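Long-range contacts in putative aldo/keto reductase (Salmonella enterica subsp. enterica serovar Typhimurium, PDB 4R9O), which is a TIM-barrel member of the aldo/keto reductase family that probably acts as an NADP-dependent oxidoreductase on a substrate not yet identified: residues D56-Y61 / G88-R94; M137-A143 / L170-L175. All blocks are in the same frame, centred on the assembly; numbering follows the deposited sequence.

Contact 1 of 2, residues D56-Y61 / G88-R94; sequences DIYGGY and GIATTAR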
ATOM      1  N   ASP C  56      14.922   7.242 -29.829  1.00 28.56           N
ATOM      2  CA  ASP C  56      14.971   8.606 -30.348  1.00 29.74           C
ATOM      3  C   ASP C  56      15.386   9.609 -29.254  1.00 34.23           C
ATOM      4  O   ASP C  56      16.200  10.496 -29.503  1.00 27.42           O
ATOM      5  CB  ASP C  56      13.629   8.997 -30.988  1.00 29.21           C
ATOM      6  CG  ASP C  56      12.448   8.925 -30.015  1.00 32.96           C
ATOM      7  OD1 ASP C  56      12.533   8.220 -28.981  1.00 31.05           O
ATOM      8  OD2 ASP C  56      11.424   9.576 -30.317  1.00 35.28           O
ATOM      9  N   ILE C  57      14.878   9.438 -28.036  1.00 32.71           N
ATOM     10  CA  ILE C  57      15.108  10.429 -26.983  1.00 32.35           C
ATOM     11  C   ILE C  57      16.495  10.394 -26.306  1.00 30.51           C
ATOM     12  O   ILE C  57      16.897  11.383 -25.681  1.00 31.79           O
ATOM     13  CB  ILE C  57      14.059  10.296 -25.861  1.00 31.95           C
ATOM     14  CG1 ILE C  57      14.199   8.943 -25.164  1.00 31.16           C
ATOM     15  CG2 ILE C  57      12.644  10.494 -26.402  1.00 28.19           C
ATOM     16  CD1 ILE C  57      13.742   8.970 -23.717  1.00 32.81           C
ATOM     17  N   TYR C  58      17.220   9.278 -26.418  1.00 26.48           N
ATOM     18  CA  TYR C  58      18.453   9.096 -25.633  1.00 29.09           C
ATOM     19  C   TYR C  58      19.451  10.227 -25.859  1.00 31.52           C
ATOM     20  O   TYR C  58      19.632  10.700 -26.985  1.00 29.70           O
ATOM     21  CB  TYR C  58      19.126   7.758 -25.960  1.00 28.49           C
ATOM     22  CG  TYR C  58      18.408   6.530 -25.429  1.00 27.38           C
ATOM     23  CD1 TYR C  58      17.496   6.621 -24.378  1.00 29.61           C
ATOM     24  CD2 TYR C  58      18.628   5.282 -25.998  1.00 27.34           C
ATOM     25  CE1 TYR C  58      16.833   5.493 -23.904  1.00 32.15           C
ATOM     26  CE2 TYR C  58      17.983   4.157 -25.532  1.00 26.96           C
ATOM     27  CZ  TYR C  58      17.084   4.264 -24.490  1.00 31.56           C
ATOM     28  OH  TYR C  58      16.443   3.126 -24.049  1.00 31.51           O
ATOM     29  N   GLY C  59      20.073  10.670 -24.770  1.00 34.23           N
ATOM     30  CA  GLY C  59      21.104  11.686 -24.822  1.00 34.56           C
ATOM     31  C   GLY C  59      20.565  13.012 -25.311  1.00 35.92           C
ATOM     32  O   GLY C  59      21.280  13.793 -25.936  1.00 35.73           O
ATOM     33  N   GLY C  60      19.291  13.267 -25.027  1.00 35.37           N
ATOM     34  CA  GLY C  60      18.666  14.502 -25.452  1.00 34.24           C
ATOM     35  C   GLY C  60      18.510  14.548 -26.959  1.00 30.60           C
ATOM     36  O   GLY C  60      18.797  15.568 -27.584  1.00 31.89           O
ATOM     37  N   TYR C  61      18.054  13.435 -27.532  1.00 29.33           N
ATOM     38  CA  TYR C  61      17.871  13.288 -28.976  1.00 33.20           C
ATOM     39  C   TYR C  61      19.203  13.424 -29.720  1.00 33.60           C
ATOM     40  O   TYR C  61      19.256  14.017 -30.796  1.00 36.36           O
ATOM     41  CB  TYR C  61      16.858  14.314 -29.524  1.00 30.40           C
ATOM     42  CG  TYR C  61      15.439  14.172 -28.976  1.00 30.00           C
ATOM     43  CD1 TYR C  61      14.505  13.353 -29.603  1.00 29.80           C
ATOM     44  CD2 TYR C  61      15.035  14.874 -27.844  1.00 31.16           C
ATOM     45  CE1 TYR C  61      13.201  13.221 -29.109  1.00 29.48           C
ATOM     46  CE2 TYR C  61      13.743  14.752 -27.342  1.00 30.81           C
ATOM     47  CZ  TYR C  61      12.831  13.930 -27.983  1.00 31.55           C
ATOM     48  OH  TYR C  61      11.550  13.816 -27.493  1.00 32.85           O
ATOM     49  N   GLY C  88       7.934   7.138 -28.862  1.00 26.84           N
ATOM     50  CA  GLY C  88       6.767   7.177 -27.999  1.00 27.41           C
ATOM     51  C   GLY C  88       6.884   8.163 -26.854  1.00 30.81           C
ATOM     52  O   GLY C  88       5.876   8.641 -26.324  1.00 30.09           O
ATOM     53  N   ILE C  89       8.112   8.502 -26.479  1.00 30.45           N
ATOM     54  CA  ILE C  89       8.299   9.478 -25.411  1.00 30.18           C
ATOM     55  C   ILE C  89       8.667  10.860 -25.971  1.00 30.51           C
ATOM     56  O   ILE C  89       9.392  10.976 -26.963  1.00 29.98           O
ATOM     57  CB  ILE C  89       9.365   8.997 -24.413  1.00 29.58           C
ATOM     58  CG1 ILE C  89       8.964   7.627 -23.841  1.00 30.88           C
ATOM     59  CG2 ILE C  89       9.557  10.008 -23.286  1.00 29.60           C
ATOM     60  CD1 ILE C  89      10.001   7.020 -22.919  1.00 29.55           C
ATOM     61  N   ALA C  90       8.120  11.904 -25.354  1.00 29.42           N
ATOM     62  CA  ALA C  90       8.462  13.278 -25.706  1.00 31.98           C
ATOM     63  C   ALA C  90       9.058  13.985 -24.488  1.00 32.95           C
ATOM     64  O   ALA C  90       8.393  14.109 -23.460  1.00 33.26           O
ATOM     65  CB  ALA C  90       7.242  14.015 -26.219  1.00 30.11           C
ATOM     66  N   THR C  91      10.314  14.413 -24.591  1.00 29.87           N
ATOM     67  CA  THR C  91      11.005  15.016 -23.447  1.00 31.58           C
ATOM     68  C   THR C  91      11.170  16.515 -23.644  1.00 30.95           C
ATOM     69  O   THR C  91      10.978  17.032 -24.750  1.00 30.47           O
ATOM     70  CB  THR C  91      12.408  14.378 -23.195  1.00 32.93           C
ATOM     71  OG1 THR C  91      13.370  14.901 -24.121  1.00 34.93           O
ATOM     72  CG2 THR C  91      12.350  12.861 -23.325  1.00 30.95           C
ATOM     73  N   THR C  92      11.522  17.214 -22.569  1.00 31.39           N
ATOM     74  CA  THR C  92      11.684  18.662 -22.629  1.00 33.98           C
ATOM     75  C   THR C  92      13.035  19.057 -23.224  1.00 34.34           C
ATOM     76  O   THR C  92      13.410  20.220 -23.175  1.00 34.47           O
ATOM     77  CB  THR C  92      11.558  19.307 -21.238  1.00 35.50           C
ATOM     78  OG1 THR C  92      12.461  18.659 -20.331  1.00 37.19           O
ATOM     79  CG2 THR C  92      10.137  19.166 -20.714  1.00 35.81           C
ATOM     80  N   ALA C  93      13.765  18.087 -23.770  1.00 32.86           N
ATOM     81  CA  ALA C  93      14.980  18.394 -24.523  1.00 36.31           C
ATOM     82  C   ALA C  93      14.599  19.054 -25.846  1.00 38.17           C
ATOM     83  O   ALA C  93      15.416  19.721 -26.475  1.00 38.60           O
ATOM     84  CB  ALA C  93      15.810  17.131 -24.759  1.00 34.92           C
ATOM     85  N   ARG C  94      13.351  18.855 -26.269  1.00 39.12           N
ATOM     86  CA  ARG C  94      12.800  19.584 -27.409  1.00 42.84           C
ATOM     87  C   ARG C  94      11.945  20.734 -26.897  1.00 42.41           C
ATOM     88  O   ARG C  94      11.036  20.527 -26.091  1.00 43.04           O
ATOM     89  CB  ARG C  94      11.977  18.665 -28.319  1.00 44.25           C
ATOM     90  CG  ARG C  94      12.796  17.584 -29.013  1.00 47.31           C
ATOM     91  CD  ARG C  94      12.323  17.320 -30.442  1.00 49.76           C
ATOM     92  NE  ARG C  94      13.078  16.258 -31.120  1.00 49.36           N
ATOM     93  CZ  ARG C  94      14.349  16.364 -31.507  1.00 51.57           C
ATOM     94  NH1 ARG C  94      14.941  15.356 -32.128  1.00 51.63           N
ATOM     95  NH2 ARG C  94      15.038  17.472 -31.270  1.00 53.99           N
TER
HETATM   96  O   HOH W   1      10.724   7.310 -27.223  1.00 35.29           O
HETATM   97  O   HOH W   2       9.825  12.780 -29.126  1.00 28.42           O

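Contact 2 of 2, residues M137-A143 / L170-L175; sequences MDADDVA and LLQSRL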
ATOM      1  N   MET C 137      -2.757   5.606 -26.085  1.00 25.96           N
ATOM      2  CA  MET C 137      -2.445   4.706 -27.189  1.00 25.99           C
ATOM      3  C   MET C 137      -3.688   4.130 -27.865  1.00 28.72           C
ATOM      4  O   MET C 137      -4.502   3.439 -27.244  1.00 28.19           O
ATOM      5  CB  MET C 137      -1.558   3.539 -26.734  1.00 25.54           C
ATOM      6  CG  MET C 137      -1.219   2.623 -27.900  1.00 28.46           C
ATOM      7  SD  MET C 137      -0.227   1.169 -27.532  1.00 31.58           S
ATOM      8  CE  MET C 137      -1.445   0.046 -26.845  1.00 33.11           C
ATOM      9  N   ASP C 138      -3.800   4.414 -29.156  1.00 28.67           N
ATOM     10  CA  ASP C 138      -4.821   3.850 -30.018  1.00 28.92           C
ATOM     11  C   ASP C 138      -4.154   2.768 -30.863  1.00 29.43           C
ATOM     12  O   ASP C 138      -3.377   3.064 -31.772  1.00 28.09           O
ATOM     13  CB  ASP C 138      -5.448   4.959 -30.889  1.00 30.78           C
ATOM     14  CG  ASP C 138      -6.583   4.458 -31.774  1.00 35.48           C
ATOM     15  OD1 ASP C 138      -6.495   3.347 -32.332  1.00 33.59           O
ATOM     16  OD2 ASP C 138      -7.568   5.204 -31.936  1.00 44.11           O
ATOM     17  N   ALA C 139      -4.446   1.510 -30.552  1.00 29.87           N
ATOM     18  CA  ALA C 139      -3.716   0.386 -31.136  1.00 27.89           C
ATOM     19  C   ALA C 139      -3.875   0.297 -32.661  1.00 28.03           C
ATOM     20  O   ALA C 139      -2.952  -0.138 -33.350  1.00 26.85           O
ATOM     21  CB  ALA C 139      -4.158  -0.917 -30.477  1.00 29.88           C
ATOM     22  N   ASP C 140      -5.038   0.714 -33.171  1.00 30.29           N
ATOM     23  CA  ASP C 140      -5.296   0.776 -34.616  1.00 33.27           C
ATOM     24  C   ASP C 140      -4.324   1.722 -35.309  1.00 32.69           C
ATOM     25  O   ASP C 140      -3.873   1.467 -36.421  1.00 31.32           O
ATOM     26  CB  ASP C 140      -6.721   1.257 -34.917  1.00 34.50           C
ATOM     27  CG  ASP C 140      -7.779   0.192 -34.684  1.00 35.30           C
ATOM     28  OD1 ASP C 140      -7.431  -0.996 -34.499  1.00 32.93           O
ATOM     29  OD2 ASP C 140      -8.977   0.560 -34.705  1.00 39.59           O
ATOM     30  N   ASP C 141      -4.048   2.838 -34.647  1.00 34.74           N
ATOM     31  CA  ASP C 141      -3.153   3.858 -35.174  1.00 35.99           C
ATOM     32  C   ASP C 141      -1.713   3.368 -35.219  1.00 34.04           C
ATOM     33  O   ASP C 141      -1.010   3.576 -36.214  1.00 32.64           O
ATOM     34  CB  ASP C 141      -3.246   5.123 -34.333  1.00 42.04           C
ATOM     35  CG  ASP C 141      -4.511   5.909 -34.604  1.00 51.55           C
ATOM     36  OD1 ASP C 141      -5.233   5.594 -35.582  1.00 55.13           O
ATOM     37  OD2 ASP C 141      -4.773   6.857 -33.833  1.00 57.32           O
ATOM     38  N   VAL C 142      -1.279   2.721 -34.138  1.00 28.53           N
ATOM     39  CA  VAL C 142       0.051   2.125 -34.082  1.00 29.00           C
ATOM     40  C   VAL C 142       0.181   1.055 -35.164  1.00 31.04           C
ATOM     41  O   VAL C 142       1.177   1.017 -35.884  1.00 30.89           O
ATOM     42  CB  VAL C 142       0.341   1.513 -32.691  1.00 29.65           C
ATOM     43  CG1 VAL C 142       1.731   0.837 -32.656  1.00 25.23           C
ATOM     44  CG2 VAL C 142       0.222   2.589 -31.614  1.00 29.89           C
ATOM     45  N   ALA C 143      -0.840   0.206 -35.286  1.00 30.83           N
ATOM     46  CA  ALA C 143      -0.858  -0.829 -36.315  1.00 30.91           C
ATOM     47  C   ALA C 143      -0.739  -0.232 -37.717  1.00 30.66           C
ATOM     48  O   ALA C 143      -0.024  -0.771 -38.548  1.00 31.06           O
ATOM     49  CB  ALA C 143      -2.128  -1.671 -36.218  1.00 30.69           C
ATOM     50  N   LEU C 170      -3.536  -6.010 -26.210  1.00 22.36           N
ATOM     51  CA  LEU C 170      -4.245  -4.991 -26.971  1.00 23.68           C
ATOM     52  C   LEU C 170      -3.534  -4.691 -28.295  1.00 28.50           C
ATOM     53  O   LEU C 170      -4.144  -4.753 -29.365  1.00 30.16           O
ATOM     54  CB  LEU C 170      -4.377  -3.710 -26.141  1.00 21.26           C
ATOM     55  CG  LEU C 170      -4.802  -2.454 -26.922  1.00 23.84           C
ATOM     56  CD1 LEU C 170      -6.157  -2.681 -27.632  1.00 21.84           C
ATOM     57  CD2 LEU C 170      -4.860  -1.245 -25.995  1.00 20.38           C
ATOM     58  N   LEU C 171      -2.244  -4.367 -28.221  1.00 23.83           N
ATOM     59  CA  LEU C 171      -1.529  -3.990 -29.430  1.00 24.33           C
ATOM     60  C   LEU C 171      -1.423  -5.194 -30.341  1.00 25.20           C
ATOM     61  O   LEU C 171      -1.651  -5.079 -31.541  1.00 27.39           O
ATOM     62  CB  LEU C 171      -0.143  -3.421 -29.110  1.00 24.52           C
ATOM     63  CG  LEU C 171       0.666  -2.887 -30.296  1.00 25.22           C
ATOM     64  CD1 LEU C 171      -0.138  -1.927 -31.179  1.00 23.32           C
ATOM     65  CD2 LEU C 171       1.928  -2.195 -29.800  1.00 27.19           C
ATOM     66  N   GLN C 172      -1.115  -6.358 -29.768  1.00 23.94           N
ATOM     67  CA  GLN C 172      -0.928  -7.564 -30.570  1.00 26.24           C
ATOM     68  C   GLN C 172      -2.167  -7.907 -31.390  1.00 26.61           C
ATOM     69  O   GLN C 172      -2.050  -8.366 -32.534  1.00 24.96           O
ATOM     70  CB  GLN C 172      -0.560  -8.762 -29.683  1.00 26.60           C
ATOM     71  CG  GLN C 172      -0.317 -10.053 -30.465  1.00 27.03           C
ATOM     72  CD  GLN C 172       0.890  -9.955 -31.411  1.00 28.77           C
ATOM     73  OE1 GLN C 172       2.026 -10.185 -31.005  1.00 31.41           O
ATOM     74  NE2 GLN C 172       0.637  -9.636 -32.675  1.00 30.25           N
ATOM     75  N   SER C 173      -3.348  -7.678 -30.809  1.00 25.05           N
ATOM     76  CA  SER C 173      -4.610  -8.011 -31.481  1.00 24.97           C
ATOM     77  C   SER C 173      -4.739  -7.331 -32.841  1.00 24.41           C
ATOM     78  O   SER C 173      -5.401  -7.854 -33.732  1.00 27.25           O
ATOM     79  CB  SER C 173      -5.819  -7.644 -30.604  1.00 24.55           C
ATOM     80  OG  SER C 173      -5.918  -6.248 -30.372  1.00 25.96           O
ATOM     81  N   ARG C 174      -4.076  -6.192 -33.012  1.00 23.04           N
ATOM     82  CA  ARG C 174      -4.210  -5.415 -34.236  1.00 24.31           C
ATOM     83  C   ARG C 174      -3.178  -5.788 -35.300  1.00 28.14           C
ATOM     84  O   ARG C 174      -3.291  -5.359 -36.445  1.00 31.02           O
ATOM     85  CB  ARG C 174      -4.100  -3.925 -33.930  1.00 25.37           C
ATOM     86  CG  ARG C 174      -5.025  -3.423 -32.803  1.00 26.90           C
ATOM     87  CD  ARG C 174      -6.461  -3.771 -33.093  1.00 27.03           C
ATOM     88  NE  ARG C 174      -7.412  -2.934 -32.360  1.00 27.80           N
ATOM     89  CZ  ARG C 174      -8.325  -3.402 -31.516  1.00 26.70           C
ATOM     90  NH1 ARG C 174      -8.410  -4.705 -31.284  1.00 26.91           N
ATOM     91  NH2 ARG C 174      -9.161  -2.569 -30.913  1.00 26.87           N
ATOM     92  N   LEU C 175      -2.180  -6.582 -34.926  1.00 28.88           N
ATOM     93  CA  LEU C 175      -1.038  -6.827 -35.813  1.00 31.86           C
ATOM     94  C   LEU C 175      -1.066  -8.188 -36.496  1.00 34.30           C
ATOM     95  O   LEU C 175      -1.382  -9.202 -35.879  1.00 33.95           O
ATOM     96  CB  LEU C 175       0.264  -6.669 -35.031  1.00 30.72           C
ATOM     97  CG  LEU C 175       0.484  -5.252 -34.496  1.00 30.78           C
ATOM     98  CD1 LEU C 175       1.674  -5.173 -33.546  1.00 30.07           C
ATOM     99  CD2 LEU C 175       0.653  -4.263 -35.641  1.00 31.74           C
TER
HETATM  100  O   HOH W   3      -7.817   0.197 -31.407  1.00 31.05           O

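Contact 1 of 2, residues D56-Y61 / G88-R94
The backbones approach to 7.1 Å between the CA atoms of I57 and I89 and to 5.4 Å between those of G60 and A93, where the loop and short helical turn after one parallel strand of the TIM barrel meet the end of the next strand, 82-90. Y61 makes the largest share of the contact. A bend at chi2 (-142°) brings the guanidinium of R94 over one face of its ring in a cation-pi stack, CZ of R94 3.8 Å from the Y61 ring centroid and the planes 29° apart; R94 CG adds a CH-pi contact over the same face. I57 CA lies above the opposite face, toward its rim, and A93 CB meets the edge. At the end of the ring, Y61 OH accepts a nearly straight bond from T91 N, and a water joins this hydroxyl to I89 O. T91 OG1 turns back to accept from A93 N in an ST turn and is also bonded to Q231 of the second subunit, which packs against this loop. Segment 56-61 also holds Y58, the probable proton donor of the active site, whose OH bonds to K86. Deeper in, I57 CG2 rests 3.9 Å from T91 CG2 and 4.1 Å from I89 CB. A second water donates to D56 OD1 at 2.7 Å and accepts from I89 N at 3.0 Å.

Contact 2 of 2, residues M137-A143 / L170-L175
D140 and R174 form a salt bridge between the start of helix 139-151 and the end region of helix 165-173, with D140 OD1 2.9 Å from R174 NE. As a hydrogen bond it is weak, bent to 123° at the hydrogen; the carboxylate and guanidinium planes are turned 38° against each other. Both groups have further partners on the third subunit: D140 OD2 pairs with R206, while R174 NH2 and NH1 donate to the backbone oxygens of Q203 and Q204. A water accepts from R174 NH2 at 3.1 Å and more weakly from D140 N. One residue before the helix, D138 is the N-cap, its OD1 taking weak bonds from the backbone N of D140 and D141.

Beside these polar groups the two helices of neighbouring beta-alpha units of the TIM barrel pack closely, with the CA atoms of A139 and L171 5.2 Å apart. The small side chain of A139 permits this approach: its CB meets the aliphatic part of R174 at CG, 3.5 Å away, and L170 CD1. A143 CB, one turn on, touches both R174 CB and L175 CD2. L171 CG stands anti to the backbone N (chi1 -175°), which carries CD1 to V142 CG1 at 3.6 Å, the two side chains crossing at about a right angle. M137 and L170 meet tip to tip, CE to CD2 at 3.7 Å, after the methionine chain has bent at chi3 (79°).

R174 thus works along its whole length, its methylenes packing on alanines and its guanidinium shared between D140 and the third subunit, so the same side chain takes part in both the intrachain packing and the subunit interface.

Both contacts are largely buried and join successive beta-alpha units, but at different levels of the barrel. Contact 1 brings together loops that follow strands, on the side that carries the probable proton donor; its centre lies about 17 Å from that of the chain, yet A93 and R94 are exposed. Contact 2 joins two helices of the outer layer, about 22 Å out, with no exposed residue among those that touch. The nearest atoms of contact 1 and contact 2 are about 9 Å apart, and they share no element. Contact 1 is built round an aromatic ring, with two bridging waters, whereas alanine, leucine, valine and methionine side chains beside a salt bridge make up contact 2. Each abuts a different neighbouring subunit.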